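Side-chain contacts in putative TetR-family transcriptional regulator (Bordetella parapertussis 12822, PDB 3CCY), which probably binds cis-regulatory DNA through an N-terminal helix-turn-helix domain and regulates transcription, as in other TetR-family repressors: residues Gln93-Phe98 with Glu187-Leu192; Leu74-Gln79 with Leu99-Thr104; Ala136-Ala141 with Met161-Met166. All blocks are in the same frame, centred on the assembly; numbering follows the deposited sequence. Where two conformers were deposited one is given.

Followed from the N terminus, the chain first closes contact 2, where helix 58-81, which follows the predicted helix-turn-helix region, meets the next helix, 87-115. Contact 1 opens on that same helix, at 93-98, between the two segments of contact 2, so the two loops cross; Phe98 touches Cys77 where they meet. Contact 3 joins helices 122-145 and 153-168 and is nested inside the long loop that contact 1 closes with helix 182-195. Contacts 2 and 3 are in series, linked through Arg78 and Tyr137. Together they tie five helices, with 87-115 shared by contacts 1 and 2, and contacts 1 and 3 both reach the second subunit.

Contact 1: residues Gln93-Phe98 with Glu187-Leu192; sequences QIVKLF and ERTVQL
Val95 and Val190 meet methyl to methyl on the buried side of this helix-helix contact, while Lys96 reaches across to Glu187 at its partly exposed margin. The short segments run roughly antiparallel, at 138°, with their axes 9.6 Å apart at the closest.

Lys96 shows how that reach is made. Its CB does not point at the partner helix, and CG, placed beside the backbone N and anti to the carbonyl carbon (chi1 -80°), begins an extended chain whose contacts across the interface come only near its end. CE lies 3.6 Å from Glu187 OE2 and also touches Glu187 CG, so the methylenes pack alongside the charged pair. NZ then forms a salt bridge of 3.0 Å with Glu187 OE2. The ammonium approaches from above the carboxylate plane, 36° out of it. Glu187 is likewise extended beyond CG, and its end comes nearer than its CB direction suggests. Asp183 adds a second, long and weak ion pair to Lys96 NZ.

Deeper in, Val95 CG2 lies 3.7 Å from Val190 CG2, and that same Val190 methyl also touches Val95 CB. Val95 CG1 is turned instead to Thr189 CG2, a looser approach of 4.3 Å. The Thr189 hydroxyl bonds back to Leu185 O within its own helix, leaving its methyl for the apolar interface. Phe163 of helix 153-168 also packs on Val95, and Leu162 of the second subunit on Thr189.

The chemistry is thus divided: methyl packing fills the buried side and joins the two C-terminal-domain helices, and the Lys96-Glu187 pair lies on the partly exposed side, where solvent probably weakens its pull.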
# COMPACT_ATOMS: atom_id res chain seq x y z
N GLN A 93 18.51 5.74 10.03
CA GLN A 93 18.75 4.36 10.45
C GLN A 93 17.46 3.53 10.59
O GLN A 93 17.41 2.34 10.25
CB GLN A 93 19.62 4.29 11.72
CG GLN A 93 21.10 4.58 11.47
CD GLN A 93 21.94 4.65 12.75
OE1 GLN A 93 23.18 4.56 12.70
NE2 GLN A 93 21.28 4.79 13.90
N ILE A 94 16.39 4.16 11.09
CA ILE A 94 15.10 3.50 11.14
C ILE A 94 14.61 3.15 9.73
O ILE A 94 14.13 2.05 9.49
CB ILE A 94 14.01 4.39 11.84
CG1 ILE A 94 14.29 4.48 13.34
CG2 ILE A 94 12.57 3.88 11.49
CD1 ILE A 94 13.46 5.60 14.02
N VAL A 95 14.71 4.07 8.78
CA VAL A 95 14.21 3.76 7.44
C VAL A 95 15.06 2.61 6.79
O VAL A 95 14.53 1.74 6.13
CB VAL A 95 14.22 5.01 6.53
CG1 VAL A 95 13.70 4.67 5.09
CG2 VAL A 95 13.38 6.13 7.18
N LYS A 96 16.37 2.66 6.99
CA LYS A 96 17.30 1.64 6.46
C LYS A 96 16.94 0.29 7.08
O LYS A 96 16.96 -0.73 6.40
CB LYS A 96 18.72 1.98 6.83
CG LYS A 96 19.38 3.03 5.97
CD LYS A 96 20.89 3.18 6.31
CE LYS A 96 21.43 4.23 5.31
NZ LYS A 96 22.86 4.39 5.40
N LEU A 97 16.59 0.29 8.37
CA LEU A 97 16.15 -0.96 9.03
C LEU A 97 14.90 -1.56 8.37
O LEU A 97 14.86 -2.78 8.08
CB LEU A 97 15.90 -0.74 10.53
CG LEU A 97 15.15 -1.81 11.30
CD1 LEU A 97 16.09 -3.02 11.43
CD2 LEU A 97 14.72 -1.30 12.69
N PHE A 98 13.89 -0.72 8.13
CA PHE A 98 12.64 -1.24 7.55
C PHE A 98 12.88 -1.84 6.18
O PHE A 98 12.36 -2.92 5.85
CB PHE A 98 11.50 -0.18 7.55
CG PHE A 98 11.05 0.24 8.94
CD1 PHE A 98 11.55 -0.39 10.07
CD2 PHE A 98 10.13 1.24 9.12
CE1 PHE A 98 11.13 -0.00 11.34
CE2 PHE A 98 9.70 1.63 10.41
CZ PHE A 98 10.20 1.00 11.50
N GLU A 187 18.16 5.96 1.72
CA GLU A 187 18.78 7.31 1.62
C GLU A 187 18.00 8.26 0.75
O GLU A 187 17.80 9.43 1.11
CB GLU A 187 20.24 7.22 1.18
CG GLU A 187 21.05 6.49 2.25
CD GLU A 187 22.51 6.26 1.95
OE1 GLU A 187 22.88 6.19 0.75
OE2 GLU A 187 23.30 6.12 2.94
N ARG A 188 17.58 7.74 -0.41
CA ARG A 188 16.72 8.47 -1.34
C ARG A 188 15.38 8.86 -0.70
O ARG A 188 14.96 10.01 -0.82
CB ARG A 188 16.39 7.60 -2.55
CG ARG A 188 15.66 8.39 -3.70
CD ARG A 188 16.63 9.32 -4.34
NE ARG A 188 16.17 9.90 -5.60
CZ ARG A 188 16.97 10.60 -6.40
NH1 ARG A 188 18.24 10.78 -6.05
NH2 ARG A 188 16.51 11.13 -7.51
N THR A 189 14.67 7.89 -0.13
CA THR A 189 13.40 8.11 0.60
C THR A 189 13.52 9.23 1.66
O THR A 189 12.70 10.16 1.73
CB THR A 189 12.95 6.81 1.26
OG1 THR A 189 12.78 5.82 0.23
CG2 THR A 189 11.64 6.99 2.05
N VAL A 190 14.56 9.17 2.46
CA VAL A 190 14.81 10.21 3.45
C VAL A 190 15.17 11.58 2.87
O VAL A 190 14.64 12.60 3.33
CB VAL A 190 15.90 9.75 4.44
CG1 VAL A 190 16.30 10.87 5.41
CG2 VAL A 190 15.39 8.55 5.24
N GLN A 191 16.08 11.62 1.88
CA GLN A 191 16.41 12.90 1.22
C GLN A 191 15.10 13.55 0.65
O GLN A 191 14.86 14.74 0.82
CB GLN A 191 17.46 12.69 0.07
CG GLN A 191 18.89 12.26 0.58
CD GLN A 191 19.77 11.55 -0.52
OE1 GLN A 191 19.41 11.51 -1.74
NE2 GLN A 191 20.91 10.96 -0.08
N LEU A 192 14.30 12.75 -0.06
CA LEU A 192 13.06 13.25 -0.66
C LEU A 192 12.10 13.75 0.42
O LEU A 192 11.59 14.90 0.33
CB LEU A 192 12.38 12.14 -1.49
CG LEU A 192 13.00 11.70 -2.83
CD1 LEU A 192 12.47 10.30 -3.21
CD2 LEU A 192 12.64 12.69 -3.94

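Contact 2: residues Leu74-Gln79 with Leu99-Thr104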
# COMPACT_ATOMS: atom_id res chain seq x y z
N LEU A 74 10.00 -4.30 16.23
CA LEU A 74 9.98 -3.44 17.42
C LEU A 74 11.29 -3.47 18.19
O LEU A 74 11.78 -2.43 18.59
CB LEU A 74 8.79 -3.81 18.34
CG LEU A 74 7.40 -3.32 17.86
CD1 LEU A 74 6.30 -3.95 18.71
CD2 LEU A 74 7.25 -1.78 17.89
N GLU A 75 11.86 -4.66 18.40
CA GLU A 75 13.10 -4.75 19.16
C GLU A 75 14.22 -4.07 18.39
O GLU A 75 14.96 -3.30 18.97
CB GLU A 75 13.49 -6.19 19.49
CG GLU A 75 14.16 -6.40 20.88
CD GLU A 75 14.49 -5.11 21.72
OE1 GLU A 75 15.60 -4.52 21.52
OE2 GLU A 75 13.67 -4.73 22.62
N ARG A 76 14.30 -4.31 17.08
CA ARG A 76 15.39 -3.73 16.31
C ARG A 76 15.30 -2.22 16.22
O ARG A 76 16.33 -1.56 16.27
CB ARG A 76 15.57 -4.47 14.99
CG ARG A 76 16.01 -5.92 15.30
CD ARG A 76 16.10 -6.80 14.10
NE ARG A 76 17.20 -6.39 13.23
CZ ARG A 76 17.30 -6.75 11.96
NH1 ARG A 76 16.40 -7.55 11.43
NH2 ARG A 76 18.30 -6.27 11.23
N CYS A 77 14.08 -1.69 16.14
CA CYS A 77 13.81 -0.25 16.21
C CYS A 77 14.33 0.36 17.50
O CYS A 77 14.88 1.46 17.52
CB CYS A 77 12.31 0.03 16.16
SG CYS A 77 11.60 0.14 14.55
N ARG A 78 14.06 -0.32 18.60
CA ARG A 78 14.52 0.14 19.90
C ARG A 78 16.04 0.24 19.95
O ARG A 78 16.57 1.24 20.43
CB ARG A 78 14.01 -0.76 21.03
CG ARG A 78 12.54 -0.55 21.31
CD ARG A 78 12.02 -1.48 22.45
NE ARG A 78 10.59 -1.70 22.19
CZ ARG A 78 10.05 -2.90 21.97
NH1 ARG A 78 8.74 -2.99 21.75
NH2 ARG A 78 10.81 -4.01 22.00
N GLN A 79 16.73 -0.79 19.45
CA GLN A 79 18.21 -0.76 19.43
C GLN A 79 18.71 0.44 18.62
O GLN A 79 19.68 1.07 19.00
CB GLN A 79 18.81 -2.03 18.83
CG GLN A 79 18.45 -3.34 19.47
CD GLN A 79 18.81 -4.53 18.55
OE1 GLN A 79 19.96 -4.69 18.13
NE2 GLN A 79 17.81 -5.37 18.25
N LEU A 99 13.72 -1.19 5.38
CA LEU A 99 14.01 -1.69 4.05
C LEU A 99 14.94 -2.89 4.06
O LEU A 99 14.86 -3.73 3.17
CB LEU A 99 14.51 -0.57 3.12
CG LEU A 99 13.42 0.47 2.80
CD1 LEU A 99 13.98 1.51 1.87
CD2 LEU A 99 12.15 -0.15 2.18
N GLU A 100 15.79 -2.98 5.07
CA GLU A 100 16.61 -4.16 5.26
C GLU A 100 15.72 -5.40 5.53
O GLU A 100 15.93 -6.49 4.95
CB GLU A 100 17.62 -3.92 6.39
CG GLU A 100 18.46 -5.13 6.77
CD GLU A 100 18.79 -5.17 8.26
OE1 GLU A 100 19.22 -4.15 8.86
OE2 GLU A 100 18.64 -6.26 8.84
N ILE A 101 14.74 -5.23 6.41
CA ILE A 101 13.79 -6.27 6.76
C ILE A 101 12.95 -6.74 5.54
O ILE A 101 12.69 -7.94 5.37
CB ILE A 101 13.01 -5.87 8.03
CG1 ILE A 101 14.01 -5.83 9.20
CG2 ILE A 101 11.85 -6.82 8.30
CD1 ILE A 101 13.45 -5.38 10.54
N TYR A 102 12.63 -5.81 4.64
CA TYR A 102 12.11 -6.16 3.29
C TYR A 102 13.08 -7.01 2.41
O TYR A 102 12.71 -8.06 1.85
CB TYR A 102 11.73 -4.88 2.56
CG TYR A 102 11.16 -5.11 1.19
CD1 TYR A 102 9.80 -5.47 1.02
CD2 TYR A 102 11.95 -4.96 0.05
CE1 TYR A 102 9.26 -5.68 -0.24
CE2 TYR A 102 11.42 -5.16 -1.21
CZ TYR A 102 10.08 -5.53 -1.35
OH TYR A 102 9.57 -5.74 -2.59
N ALA A 103 14.32 -6.56 2.28
CA ALA A 103 15.36 -7.29 1.59
C ALA A 103 15.55 -8.72 2.14
O ALA A 103 15.85 -9.66 1.39
CB ALA A 103 16.69 -6.51 1.67
N THR A 104 15.39 -8.89 3.45
CA THR A 104 15.64 -10.20 4.05
C THR A 104 14.35 -11.00 4.21
O THR A 104 14.33 -12.17 3.90
CB THR A 104 16.46 -10.11 5.36
OG1 THR A 104 15.77 -9.30 6.29
CG2 THR A 104 17.79 -9.47 5.10
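Arg76 and Glu100 form the charged part of this contact. The arginine reaches across from helix 58-81 with its chain bent at chi3 (68°), and its NH2 donates to Glu100 OE2 in a salt bridge with an N-H...O angle of 153°. The carboxylate oxygen lies at the edge of the guanidinium, near its plane, yet the two flat groups are turned 48° apart. The modelled separation is very short, and Arg76 was deposited in two conformers, so the exact length is doubtful.

The other part is van der Waals packing: Ile101 CG1 lies 3.7 Å from Arg76 NH1, approaching the guanidinium obliquely, and the two chains run past one another, pointing opposite ways.

A second ion pair stays within helix 58-81. Arg78 NH2 bonds to Glu75 OE2 at 3.0 Å; the oxygen lies in the guanidinium plane of Arg78, whose NH2 meets it from above the carboxylate plane.

Among its neighbours, the contact joins two consecutive helices, 58-81 and 87-115. Leu97 of the latter touches both Arg76 and Cys77, while Arg78 NE bonds to Tyr137 OH and Leu74 packs against helix 122-145. Leu99, two residues before Ile101, packs on Leu185 and Ala186 of helix 182-195.

Contact 3: residues Ala136-Ala141 with Met161-Met166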
# COMPACT_ATOMS: atom_id res chain seq x y z
N ALA A 136 4.43 4.90 16.18
CA ALA A 136 4.75 5.90 17.21
C ALA A 136 6.26 6.19 17.20
O ALA A 136 6.68 7.35 17.28
CB ALA A 136 4.30 5.44 18.60
N TYR A 137 7.07 5.16 17.06
CA TYR A 137 8.52 5.35 17.01
C TYR A 137 8.89 6.31 15.86
O TYR A 137 9.73 7.18 16.02
CB TYR A 137 9.26 4.02 16.83
CG TYR A 137 9.34 3.16 18.07
CD1 TYR A 137 9.43 3.73 19.33
CD2 TYR A 137 9.38 1.75 17.98
CE1 TYR A 137 9.53 2.96 20.47
CE2 TYR A 137 9.48 0.94 19.15
CZ TYR A 137 9.55 1.57 20.39
OH TYR A 137 9.62 0.86 21.57
N VAL A 138 8.27 6.12 14.70
CA VAL A 138 8.61 6.92 13.52
C VAL A 138 8.08 8.36 13.70
O VAL A 138 8.78 9.33 13.40
CB VAL A 138 8.00 6.30 12.25
CG1 VAL A 138 8.16 7.29 11.03
CG2 VAL A 138 8.72 4.94 11.97
N ARG A 139 6.85 8.47 14.18
CA ARG A 139 6.23 9.78 14.41
C ARG A 139 7.08 10.61 15.35
O ARG A 139 7.38 11.77 15.04
CB ARG A 139 4.83 9.65 15.01
CG ARG A 139 4.10 11.01 15.11
CD ARG A 139 3.10 11.03 16.26
NE ARG A 139 3.73 11.38 17.54
CZ ARG A 139 3.38 12.42 18.30
NH1 ARG A 139 2.38 13.23 17.94
NH2 ARG A 139 4.03 12.63 19.42
N ASP A 140 7.45 10.00 16.47
CA ASP A 140 8.23 10.67 17.50
C ASP A 140 9.60 11.05 16.94
O ASP A 140 10.11 12.12 17.25
CB ASP A 140 8.36 9.82 18.75
CG ASP A 140 7.04 9.66 19.52
OD1 ASP A 140 6.02 10.24 19.13
OD2 ASP A 140 7.04 8.94 20.56
N ALA A 141 10.20 10.20 16.10
CA ALA A 141 11.53 10.51 15.56
C ALA A 141 11.47 11.69 14.58
O ALA A 141 12.41 12.50 14.52
CB ALA A 141 12.15 9.29 14.86
N MSE A 161 1.92 9.04 8.41
CA MSE A 161 1.28 8.03 7.59
C MSE A 161 1.62 8.25 6.09
O MSE A 161 1.66 7.31 5.33
CB MSE A 161 -0.25 8.02 7.83
CG MSE A 161 -0.66 7.66 9.25
SE MSE A 161 0.30 6.10 9.92
CE MSE A 161 -0.71 4.82 8.88
N LEU A 162 1.89 9.49 5.68
CA LEU A 162 2.32 9.73 4.30
C LEU A 162 3.71 9.15 4.09
O LEU A 162 3.96 8.48 3.09
CB LEU A 162 2.31 11.21 3.97
CG LEU A 162 0.90 11.79 3.81
CD1 LEU A 162 0.91 13.33 3.82
CD2 LEU A 162 0.13 11.22 2.53
N PHE A 163 4.57 9.36 5.08
CA PHE A 163 5.84 8.68 5.10
C PHE A 163 5.72 7.15 5.02
O PHE A 163 6.40 6.55 4.19
CB PHE A 163 6.67 9.07 6.30
CG PHE A 163 7.86 8.19 6.44
CD1 PHE A 163 8.97 8.39 5.62
CD2 PHE A 163 7.83 7.07 7.27
CE1 PHE A 163 10.06 7.52 5.67
CE2 PHE A 163 8.91 6.20 7.30
CZ PHE A 163 10.01 6.45 6.51
N PHE A 164 4.96 6.52 5.93
CA PHE A 164 4.73 5.06 5.86
C PHE A 164 4.30 4.51 4.51
O PHE A 164 4.74 3.46 4.07
CB PHE A 164 3.80 4.56 6.97
CG PHE A 164 4.55 4.23 8.24
CD1 PHE A 164 5.45 3.16 8.26
CD2 PHE A 164 4.42 5.02 9.37
CE1 PHE A 164 6.19 2.85 9.43
CE2 PHE A 164 5.16 4.72 10.54
CZ PHE A 164 6.03 3.64 10.56
N GLY A 165 3.39 5.22 3.87
CA GLY A 165 2.99 4.93 2.48
C GLY A 165 4.16 4.79 1.53
O GLY A 165 4.18 3.84 0.75
N MSE A 166 5.10 5.75 1.53
CA MSE A 166 6.29 5.63 0.67
C MSE A 166 7.00 4.33 0.83
O MSE A 166 7.39 3.70 -0.16
CB MSE A 166 7.35 6.68 0.98
CG MSE A 166 6.94 8.06 0.76
SE MSE A 166 8.59 9.18 1.01
CE MSE A 166 7.90 10.41 2.12
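Val138 fits against two consecutive phenylalanines of helix 153-168, sending one methyl to each ring. The tight part is the Phe164 side. Val138 CG2 comes to 3.3 Å from Phe164 CZ, a close carbon-carbon approach, and Val138 CB lies 3.7 Å from Phe164 CE2. The valine and the phenylalanine extend toward each other from their two helices, and the ring is met obliquely at its far end. Phe164 CB is not aimed at the other helix; it is the ring that carries the side chain across.

The Phe163 side is less tight. Val138 CG1, which lies anti to the backbone N (chi1 170°), touches CD2 of the Phe163 ring at 3.8 Å, and the two side chains stand roughly perpendicular. Phe163 is held from its other neighbours as well: its ring meets Phe91, with the planes about 55° apart, and packs edge-to-face with Phe193.

Toward solvent the character changes. Arg139 and the exposed Asp140 follow Val138 on the same helix, and their charges pair with each other instead of crossing the contact. In the conformer given, Asp140 OD1 accepts from both Arg139 NE, at 3.0 Å, and Arg139 NH2, at 3.1 Å, and lies in the guanidinium plane.

Helices 122-145 and 153-168 are brought together here against helix 87-115, whose Ile94 and Phe98 pack on Val138. Thr189 of helix 182-195 touches Phe163 and Met166, and Met166, present as selenomethionine, packs on Met166 of the second subunit.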